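Local structure of A-adding tRNA nucleotidyltransferase (Aquifex aeolicus, 4WBY) at residues R63-N68 and L80-L85; G24-I29 and N130-G135; Y270-L275 and M294-W299. The protein adds the terminal adenosine to tRNAs that end in CC, using ATP and magnesium, thereby completing the CCA terminus. One frame throughout, in Å; residues are numbered along the deposited sequence.

Contact 1: R63-N68 and L80-L85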
loop_
_atom_site.group_PDB
_atom_site.type_symbol
_atom_site.label_atom_id
_atom_site.label_comp_id
_atom_site.label_asym_id
_atom_site.label_seq_id
_atom_site.Cartn_x
_atom_site.Cartn_y
_atom_site.Cartn_z
ATOM N N ARG A 63 -18.632 -4.925 -26.015
ATOM C CA ARG A 63 -19.133 -5.623 -27.193
ATOM C C ARG A 63 -18.236 -5.355 -28.406
ATOM O O ARG A 63 -17.865 -6.274 -29.154
ATOM C CB ARG A 63 -20.571 -5.189 -27.491
ATOM C CG ARG A 63 -21.196 -5.910 -28.668
ATOM C CD ARG A 63 -22.516 -5.266 -29.099
ATOM N NE ARG A 63 -22.311 -3.967 -29.734
ATOM C CZ ARG A 63 -21.952 -3.808 -31.004
ATOM N NH1 ARG A 63 -21.768 -4.869 -31.773
ATOM N NH2 ARG A 63 -21.783 -2.592 -31.506
ATOM N N ARG A 64 -17.873 -4.091 -28.594
ATOM C CA ARG A 64 -17.049 -3.736 -29.738
ATOM C C ARG A 64 -15.663 -4.361 -29.665
ATOM O O ARG A 64 -15.073 -4.685 -30.700
ATOM C CB ARG A 64 -16.939 -2.222 -29.858
ATOM C CG ARG A 64 -18.273 -1.580 -30.138
ATOM C CD ARG A 64 -18.147 -0.090 -30.357
ATOM N NE ARG A 64 -19.466 0.524 -30.446
ATOM C CZ ARG A 64 -19.689 1.777 -30.825
ATOM N NH1 ARG A 64 -18.681 2.563 -31.171
ATOM N NH2 ARG A 64 -20.927 2.241 -30.868
ATOM N N HIS A 65 -15.149 -4.549 -28.449
ATOM C CA HIS A 65 -13.819 -5.129 -28.280
ATOM C C HIS A 65 -13.828 -6.635 -28.019
ATOM O O HIS A 65 -12.769 -7.248 -27.895
ATOM C CB HIS A 65 -13.078 -4.394 -27.165
ATOM C CG HIS A 65 -12.593 -3.049 -27.590
ATOM N ND1 HIS A 65 -11.330 -2.847 -28.106
ATOM C CD2 HIS A 65 -13.219 -1.845 -27.644
ATOM C CE1 HIS A 65 -11.188 -1.572 -28.425
ATOM N NE2 HIS A 65 -12.322 -0.947 -28.162
ATOM N N GLY A 66 -15.018 -7.230 -27.972
ATOM C CA GLY A 66 -15.143 -8.659 -27.742
ATOM C C GLY A 66 -14.628 -9.120 -26.389
ATOM O O GLY A 66 -14.071 -10.219 -26.284
ATOM N N VAL A 67 -14.808 -8.302 -25.349
ATOM C CA VAL A 67 -14.356 -8.691 -24.009
ATOM C C VAL A 67 -15.508 -8.856 -23.027
ATOM O O VAL A 67 -16.581 -8.274 -23.202
ATOM C CB VAL A 67 -13.344 -7.671 -23.413
ATOM C CG1 VAL A 67 -12.092 -7.597 -24.285
ATOM C CG2 VAL A 67 -13.984 -6.286 -23.208
ATOM N N ASN A 68 -15.265 -9.641 -21.980
ATOM C CA ASN A 68 -16.220 -9.791 -20.891
ATOM C C ASN A 68 -16.361 -8.465 -20.154
ATOM O O ASN A 68 -15.425 -7.652 -20.116
ATOM C CB ASN A 68 -15.776 -10.903 -19.930
ATOM C CG ASN A 68 -16.900 -11.380 -19.004
ATOM O OD1 ASN A 68 -18.081 -11.251 -19.318
ATOM N ND2 ASN A 68 -16.525 -11.934 -17.848
ATOM N N LEU A 80 -14.160 -3.813 -16.997
ATOM C CA LEU A 80 -13.709 -4.671 -18.090
ATOM C C LEU A 80 -12.230 -4.431 -18.332
ATOM O O LEU A 80 -11.656 -3.456 -17.841
ATOM C CB LEU A 80 -14.516 -4.426 -19.371
ATOM C CG LEU A 80 -14.464 -3.000 -19.913
ATOM C CD1 LEU A 80 -14.479 -2.974 -21.432
ATOM C CD2 LEU A 80 -15.640 -2.203 -19.374
ATOM N N LYS A 81 -11.608 -5.345 -19.061
ATOM C CA LYS A 81 -10.199 -5.242 -19.383
ATOM C C LYS A 81 -10.048 -5.327 -20.894
ATOM O O LYS A 81 -10.646 -6.191 -21.531
ATOM C CB LYS A 81 -9.402 -6.353 -18.690
ATOM C CG LYS A 81 -7.888 -6.205 -18.817
ATOM C CD LYS A 81 -7.139 -7.240 -17.981
ATOM C CE LYS A 81 -5.631 -7.031 -18.066
ATOM N NZ LYS A 81 -4.870 -7.981 -17.201
ATOM N N ILE A 82 -9.268 -4.421 -21.467
ATOM C CA ILE A 82 -8.961 -4.463 -22.886
ATOM C C ILE A 82 -7.441 -4.450 -23.022
ATOM O O ILE A 82 -6.789 -3.464 -22.683
ATOM C CB ILE A 82 -9.586 -3.276 -23.656
ATOM C CG1 ILE A 82 -11.112 -3.325 -23.567
ATOM C CG2 ILE A 82 -9.167 -3.325 -25.120
ATOM C CD1 ILE A 82 -11.804 -2.106 -24.165
ATOM N N GLY A 83 -6.879 -5.555 -23.500
ATOM C CA GLY A 83 -5.435 -5.707 -23.517
ATOM C C GLY A 83 -4.906 -5.522 -22.102
ATOM O O GLY A 83 -5.395 -6.147 -21.167
ATOM N N LYS A 84 -3.928 -4.636 -21.938
ATOM C CA LYS A 84 -3.330 -4.391 -20.629
ATOM C C LYS A 84 -4.098 -3.366 -19.787
ATOM O O LYS A 84 -3.756 -3.125 -18.622
ATOM C CB LYS A 84 -1.882 -3.925 -20.804
ATOM C CG LYS A 84 -0.971 -4.975 -21.415
ATOM C CD LYS A 84 -0.731 -6.111 -20.439
ATOM C CE LYS A 84 0.202 -7.162 -21.024
ATOM N NZ LYS A 84 0.526 -8.220 -20.031
ATOM N N LEU A 85 -5.123 -2.755 -20.370
ATOM C CA LEU A 85 -5.894 -1.712 -19.684
ATOM C C LEU A 85 -7.046 -2.256 -18.848
ATOM O O LEU A 85 -7.950 -2.901 -19.376
ATOM C CB LEU A 85 -6.467 -0.725 -20.693
ATOM C CG LEU A 85 -5.482 0.195 -21.391
ATOM C CD1 LEU A 85 -6.214 0.930 -22.507
ATOM C CD2 LEU A 85 -4.893 1.179 -20.393
HETATM O O HOH W 1 -12.872 -7.913 -19.480
#
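The imidazole of His65 takes the end of Ile82 over one face: methyl CD1 of Ile82 lies 3.8 Å from the ring centroid of His65, 19° off the ring normal, a CH-pi contact. Ile82 is extended at chi2 (173°), carrying CD1 out over the ring, 3.6 Å from His65 CG, while Ile82 CG2 approaches ND1. At the far rim NE2 is hydrogen-bonded to Glu15, which helps fix the ring's rotation. With an alanine at His65, Ile82 CD1 would lose the ring face beneath it, and Glu15 is likely to be left without this partner. Gly66, the first residue to leave helical phi/psi, has positive phi in a Schellman motif and turns the chain so that Val67 faces the strand. There Val67 CG2 meets Leu80 CD1 at 3.8 Å, the side chains crossing at about a right angle, and Val67 CG1 rests 3.4 Å from Lys81 O. A water joins the backbones, donating to Asn68 O (2.6 Å) and accepting from Lys81 N (2.9 Å). Within the head domain, the end of helix 54-65 meets strand 77-82 where Ile82 opens the type II' turn into strand 85-91; Ile12 of helix 7-22 touches both His65 and Ile82.

Contact 2: G24-I29 and N130-G135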
loop_
_atom_site.group_PDB
_atom_site.type_symbol
_atom_site.label_atom_id
_atom_site.label_comp_id
_atom_site.label_asym_id
_atom_site.label_seq_id
_atom_site.Cartn_x
_atom_site.Cartn_y
_atom_site.Cartn_z
ATOM N N GLY A 24 -25.834 10.074 -26.119
ATOM C CA GLY A 24 -26.283 11.331 -25.544
ATOM C C GLY A 24 -25.764 11.571 -24.135
ATOM O O GLY A 24 -26.395 12.278 -23.345
ATOM N N LEU A 25 -24.608 10.987 -23.822
ATOM C CA LEU A 25 -24.008 11.102 -22.494
ATOM C C LEU A 25 -22.684 11.842 -22.544
ATOM O O LEU A 25 -22.195 12.168 -23.620
ATOM C CB LEU A 25 -23.791 9.718 -21.889
ATOM C CG LEU A 25 -25.005 8.797 -21.980
ATOM C CD1 LEU A 25 -24.693 7.440 -21.374
ATOM C CD2 LEU A 25 -26.208 9.441 -21.299
ATOM N N ARG A 26 -22.099 12.092 -21.376
ATOM C CA ARG A 26 -20.739 12.622 -21.291
ATOM C C ARG A 26 -19.895 11.732 -20.404
ATOM O O ARG A 26 -20.407 11.122 -19.463
ATOM C CB ARG A 26 -20.727 14.057 -20.758
ATOM C CG ARG A 26 -21.430 15.028 -21.690
ATOM C CD ARG A 26 -21.347 16.468 -21.200
ATOM N NE ARG A 26 -19.982 16.985 -21.237
ATOM C CZ ARG A 26 -19.372 17.417 -22.333
ATOM N NH1 ARG A 26 -19.995 17.386 -23.505
ATOM N NH2 ARG A 26 -18.135 17.883 -22.259
ATOM N N ALA A 27 -18.603 11.657 -20.708
ATOM C CA ALA A 27 -17.692 10.796 -19.968
ATOM C C ALA A 27 -16.374 11.496 -19.685
ATOM O O ALA A 27 -15.923 12.351 -20.465
ATOM C CB ALA A 27 -17.439 9.496 -20.734
ATOM N N TYR A 28 -15.741 11.090 -18.589
ATOM C CA TYR A 28 -14.543 11.739 -18.069
ATOM C C TYR A 28 -13.624 10.723 -17.416
ATOM O O TYR A 28 -14.087 9.814 -16.747
ATOM C CB TYR A 28 -14.906 12.809 -17.025
ATOM C CG TYR A 28 -16.016 13.736 -17.443
ATOM C CD1 TYR A 28 -15.738 14.973 -18.021
ATOM C CD2 TYR A 28 -17.345 13.371 -17.274
ATOM C CE1 TYR A 28 -16.763 15.818 -18.415
ATOM C CE2 TYR A 28 -18.364 14.202 -17.654
ATOM C CZ TYR A 28 -18.077 15.426 -18.212
ATOM O OH TYR A 28 -19.122 16.237 -18.581
ATOM N N ILE A 29 -12.319 10.883 -17.595
ATOM C CA ILE A 29 -11.357 10.159 -16.767
ATOM C C ILE A 29 -11.297 10.904 -15.438
ATOM O O ILE A 29 -11.287 12.131 -15.434
ATOM C CB ILE A 29 -9.971 10.095 -17.423
ATOM C CG1 ILE A 29 -10.056 9.360 -18.754
ATOM C CG2 ILE A 29 -8.966 9.410 -16.503
ATOM C CD1 ILE A 29 -8.829 9.539 -19.626
ATOM N N ASN A 130 -14.724 13.953 -23.994
ATOM C CA ASN A 130 -15.837 14.263 -24.877
ATOM C C ASN A 130 -15.405 14.957 -26.154
ATOM O O ASN A 130 -14.313 15.513 -26.229
ATOM C CB ASN A 130 -16.867 15.090 -24.117
ATOM C CG ASN A 130 -17.374 14.350 -22.918
ATOM O OD1 ASN A 130 -18.086 13.352 -23.060
ATOM N ND2 ASN A 130 -16.958 14.784 -21.722
ATOM N N LEU A 131 -16.268 14.898 -27.165
ATOM C CA LEU A 131 -15.869 15.289 -28.509
ATOM C C LEU A 131 -15.478 16.752 -28.623
ATOM O O LEU A 131 -14.570 17.086 -29.373
ATOM C CB LEU A 131 -16.988 15.001 -29.517
ATOM C CG LEU A 131 -17.365 13.532 -29.718
ATOM C CD1 LEU A 131 -18.446 13.415 -30.779
ATOM C CD2 LEU A 131 -16.147 12.691 -30.105
ATOM N N GLU A 132 -16.150 17.628 -27.881
ATOM C CA GLU A 132 -15.984 19.057 -28.147
ATOM C C GLU A 132 -14.881 19.706 -27.314
ATOM O O GLU A 132 -14.453 20.820 -27.618
ATOM C CB GLU A 132 -17.304 19.796 -27.931
ATOM C CG GLU A 132 -17.524 20.321 -26.531
ATOM C CD GLU A 132 -17.955 19.251 -25.552
ATOM O OE1 GLU A 132 -18.216 18.103 -25.983
ATOM O OE2 GLU A 132 -18.032 19.567 -24.341
ATOM N N ASP A 133 -14.410 19.017 -26.277
ATOM C CA ASP A 133 -13.383 19.590 -25.401
ATOM C C ASP A 133 -12.395 18.519 -24.945
ATOM O O ASP A 133 -11.931 18.518 -23.812
ATOM C CB ASP A 133 -14.020 20.278 -24.187
ATOM C CG ASP A 133 -14.671 19.296 -23.231
ATOM O OD1 ASP A 133 -14.998 18.167 -23.658
ATOM O OD2 ASP A 133 -14.832 19.649 -22.040
ATOM N N TYR A 134 -12.059 17.623 -25.856
ATOM C CA TYR A 134 -11.220 16.477 -25.537
ATOM C C TYR A 134 -9.891 16.876 -24.911
ATOM O O TYR A 134 -9.167 17.726 -25.447
ATOM C CB TYR A 134 -10.969 15.664 -26.798
ATOM C CG TYR A 134 -10.212 14.385 -26.563
ATOM C CD1 TYR A 134 -8.830 14.343 -26.693
ATOM C CD2 TYR A 134 -10.879 13.214 -26.211
ATOM C CE1 TYR A 134 -8.129 13.165 -26.490
ATOM C CE2 TYR A 134 -10.195 12.035 -26.012
ATOM C CZ TYR A 134 -8.821 12.013 -26.156
ATOM O OH TYR A 134 -8.143 10.838 -25.968
ATOM N N GLY A 135 -9.575 16.253 -23.776
ATOM C CA GLY A 135 -8.329 16.500 -23.072
ATOM C C GLY A 135 -8.376 17.657 -22.079
ATOM O O GLY A 135 -7.382 17.929 -21.417
HETATM O O HOH W 2 -20.360 13.802 -25.005
HETATM O O HOH W 3 -16.437 18.635 -20.154
#
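Asn130 fills the close-packed part of the contact, its amide set against the backbone of Ala27, with ND2 near both the Arg26 guanidinium and the Tyr28 ring. OD1 of Asn130 accepts from Ala27 N at 2.9 Å, a fairly straight bond (164°) that arrives in the carbonyl plane on a lone pair. ND2 of Asn130 lies over one face of the Arg26 guanidinium, whose plane is only 33° from that of the amide, and also over a face of the Tyr28 ring, 3.5 Å from Tyr28 CE1. A hydrogen bond from ND2 to Ser128 OG helps hold the amide's rotation. The fold here is the mixed sheet of the nucleotidyltransferase head domain: strand 26-30 runs antiparallel to 126-128, and residues 130-135 form the loop leading from that strand to 137-138. Toward solvent the contact turns ionic. The Arg26 chain bends at chi3 (67°) and brings its guanidinium end-on to Glu132: NH1 reaches OE1 of Glu132 at 3.1 Å, close to the guanidinium plane, whereas NH2 meets the syn lone pair of Glu132 OE2 at 2.7 Å, with that oxygen tilted out of the guanidinium plane. Asp133 OD1 adds a longer salt bridge to Arg26 NH2, 3.4 Å away, but is itself hydrogen-bonded to Ser128. A water bridges the same Arg26 NH2 to Asp133 OD2. At the opposite end of the guanidinium, Arg26 NE donates in plane to Tyr28 OH at 2.9 Å, and this hydroxyl is also hydrogen-bonded to Glu51 on strand 45-51.

Contact 3: Y270-L275 and M294-W299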
loop_
_atom_site.group_PDB
_atom_site.type_symbol
_atom_site.label_atom_id
_atom_site.label_comp_id
_atom_site.label_asym_id
_atom_site.label_seq_id
_atom_site.Cartn_x
_atom_site.Cartn_y
_atom_site.Cartn_z
ATOM N N TYR A 270 7.753 -6.198 2.400
ATOM C CA TYR A 270 8.481 -5.700 3.568
ATOM C C TYR A 270 7.661 -4.842 4.515
ATOM O O TYR A 270 8.023 -4.694 5.678
ATOM C CB TYR A 270 9.698 -4.885 3.135
ATOM C CG TYR A 270 10.691 -5.607 2.254
ATOM C CD1 TYR A 270 11.542 -6.580 2.778
ATOM C CD2 TYR A 270 10.830 -5.268 0.916
ATOM C CE1 TYR A 270 12.469 -7.226 1.978
ATOM C CE2 TYR A 270 11.758 -5.903 0.107
ATOM C CZ TYR A 270 12.577 -6.874 0.643
ATOM O OH TYR A 270 13.495 -7.498 -0.160
ATOM N N GLY A 271 6.584 -4.243 4.018
ATOM C CA GLY A 271 5.747 -3.407 4.860
ATOM C C GLY A 271 5.287 -4.107 6.127
ATOM O O GLY A 271 5.181 -3.480 7.189
ATOM N N TRP A 272 5.030 -5.409 6.027
ATOM C CA TRP A 272 4.595 -6.171 7.191
ATOM C C TRP A 272 5.666 -6.218 8.280
ATOM O O TRP A 272 5.340 -6.310 9.461
ATOM C CB TRP A 272 4.214 -7.598 6.791
ATOM C CG TRP A 272 2.983 -7.674 5.956
ATOM C CD1 TRP A 272 2.920 -7.881 4.613
ATOM C CD2 TRP A 272 1.628 -7.533 6.409
ATOM N NE1 TRP A 272 1.613 -7.891 4.199
ATOM C CE2 TRP A 272 0.798 -7.678 5.281
ATOM C CE3 TRP A 272 1.040 -7.308 7.658
ATOM C CZ2 TRP A 272 -0.594 -7.596 5.359
ATOM C CZ3 TRP A 272 -0.344 -7.230 7.739
ATOM C CH2 TRP A 272 -1.148 -7.379 6.595
ATOM N N LEU A 273 6.937 -6.148 7.890
ATOM C CA LEU A 273 8.020 -6.130 8.875
ATOM C C LEU A 273 7.987 -4.874 9.740
ATOM O O LEU A 273 8.253 -4.935 10.936
ATOM C CB LEU A 273 9.380 -6.233 8.190
ATOM C CG LEU A 273 9.663 -7.497 7.386
ATOM C CD1 LEU A 273 11.089 -7.464 6.847
ATOM C CD2 LEU A 273 9.445 -8.724 8.240
ATOM N N TYR A 274 7.682 -3.733 9.132
ATOM C CA TYR A 274 7.514 -2.510 9.897
ATOM C C TYR A 274 6.381 -2.675 10.889
ATOM O O TYR A 274 6.488 -2.261 12.038
ATOM C CB TYR A 274 7.222 -1.319 8.988
ATOM C CG TYR A 274 8.386 -0.866 8.143
ATOM C CD1 TYR A 274 9.326 0.029 8.642
ATOM C CD2 TYR A 274 8.537 -1.318 6.840
ATOM C CE1 TYR A 274 10.386 0.453 7.865
ATOM C CE2 TYR A 274 9.590 -0.900 6.057
ATOM C CZ TYR A 274 10.510 -0.014 6.572
ATOM O OH TYR A 274 11.555 0.403 5.789
ATOM N N LEU A 275 5.289 -3.279 10.429
ATOM C CA LEU A 275 4.137 -3.501 11.290
ATOM C C LEU A 275 4.496 -4.397 12.481
ATOM O O LEU A 275 4.093 -4.127 13.611
ATOM C CB LEU A 275 2.991 -4.111 10.490
ATOM C CG LEU A 275 1.651 -4.087 11.213
ATOM C CD1 LEU A 275 1.116 -2.662 11.277
ATOM C CD2 LEU A 275 0.677 -5.009 10.503
ATOM N N MET A 294 -6.052 -7.873 10.348
ATOM C CA MET A 294 -5.397 -7.352 9.156
ATOM C C MET A 294 -5.338 -8.372 8.012
ATOM O O MET A 294 -4.832 -8.056 6.938
ATOM C CB MET A 294 -3.971 -6.903 9.499
ATOM C CG MET A 294 -3.886 -5.653 10.389
ATOM S SD MET A 294 -4.181 -4.132 9.471
ATOM C CE MET A 294 -2.635 -4.015 8.576
ATOM N N SER A 295 -5.840 -9.586 8.249
ATOM C CA SER A 295 -5.702 -10.690 7.296
ATOM C C SER A 295 -4.246 -10.849 6.856
ATOM O O SER A 295 -3.955 -11.057 5.673
ATOM C CB SER A 295 -6.600 -10.485 6.071
ATOM O OG SER A 295 -7.971 -10.462 6.431
ATOM N N ALA A 296 -3.328 -10.745 7.811
ATOM C CA ALA A 296 -1.909 -10.866 7.498
ATOM C C ALA A 296 -1.588 -12.228 6.888
ATOM O O ALA A 296 -2.187 -13.241 7.258
ATOM C CB ALA A 296 -1.066 -10.631 8.747
ATOM N N PRO A 297 -0.639 -12.255 5.942
ATOM C CA PRO A 297 -0.174 -13.532 5.388
ATOM C C PRO A 297 0.325 -14.485 6.465
ATOM O O PRO A 297 0.769 -14.048 7.537
ATOM C CB PRO A 297 0.985 -13.121 4.474
ATOM C CG PRO A 297 0.671 -11.715 4.077
ATOM C CD PRO A 297 -0.033 -11.095 5.259
ATOM N N SER A 298 0.255 -15.777 6.169
ATOM C CA SER A 298 0.762 -16.804 7.058
ATOM C C SER A 298 2.183 -16.514 7.518
ATOM O O SER A 298 2.485 -16.635 8.704
ATOM C CB SER A 298 0.710 -18.162 6.370
ATOM O OG SER A 298 1.518 -19.091 7.064
ATOM N N TRP A 299 3.064 -16.117 6.603
ATOM C CA TRP A 299 4.455 -15.921 7.002
ATOM C C TRP A 299 4.577 -14.800 8.025
ATOM O O TRP A 299 5.414 -14.866 8.913
ATOM C CB TRP A 299 5.368 -15.659 5.793
ATOM C CG TRP A 299 5.165 -14.355 5.030
ATOM C CD1 TRP A 299 4.453 -14.192 3.869
ATOM C CD2 TRP A 299 5.736 -13.071 5.327
ATOM N NE1 TRP A 299 4.532 -12.887 3.442
ATOM C CE2 TRP A 299 5.308 -12.178 4.322
ATOM C CE3 TRP A 299 6.551 -12.585 6.355
ATOM C CZ2 TRP A 299 5.671 -10.827 4.316
ATOM C CZ3 TRP A 299 6.914 -11.241 6.341
ATOM C CH2 TRP A 299 6.471 -10.383 5.333
#
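Trp272, near the start of helix 271-278, plugs its indole against the linker between helices 284-293 and 298-309, in the helix-rich part of the chain. Ser295, with positive phi, closes the first of these helices in a Schellman motif, and Pro297 is the N-cap of the second. Of the CH-pi contacts, the closer comes from Pro297, whose CD lies over one face, offset toward the rim, 3.9 Å from the centroid of the Trp272 six-membered ring. Ala296 CA approaches the same ring off-centre, at 4.2 Å. Aromatic contact is oblique: the Trp272 and Trp299 planes stand at 85°, and Trp299 CH2 comes 3.9 Å from Trp272 CB. With CG between the backbone N and the carbonyl carbon (chi1 67°), Trp299 swings its six-membered ring back over helix 271-278, where Leu273 CD2 meets the ring edge; a stack with His335 engages it too. The remaining contacts are apolar. Ala296 CB touches Trp272 CZ3 at 3.6 Å, and Met294, which also packs on Leu214 of helix 203-214, bends at chi2 and chi3 so that its methyl CE meets Leu275 CD2 tip to tip at 4.0 Å.

Overall arrangement
Contacts 1 and 2 belong to the head domain and reach the same mixed sheet, with centres about 20 Å apart and nearest atoms about 9 Å apart. Contact 1 joins helix 54-65 to strand 77-82, whereas contact 2 ties strand 26-30 to the loop between strands 126-128 and 137-138. Along the chain, contact 1 is nested inside the loop closed by contact 2; helix 7-22 touches both. Contact 3 follows both in sequence, among helices, its centre about 34 Å from that of contact 1 and about 43 Å from that of contact 2. Contacts 1 and 2 therefore report on the head domain, of the nucleotidyltransferase clan, and contact 3 on helical packing elsewhere in the chain.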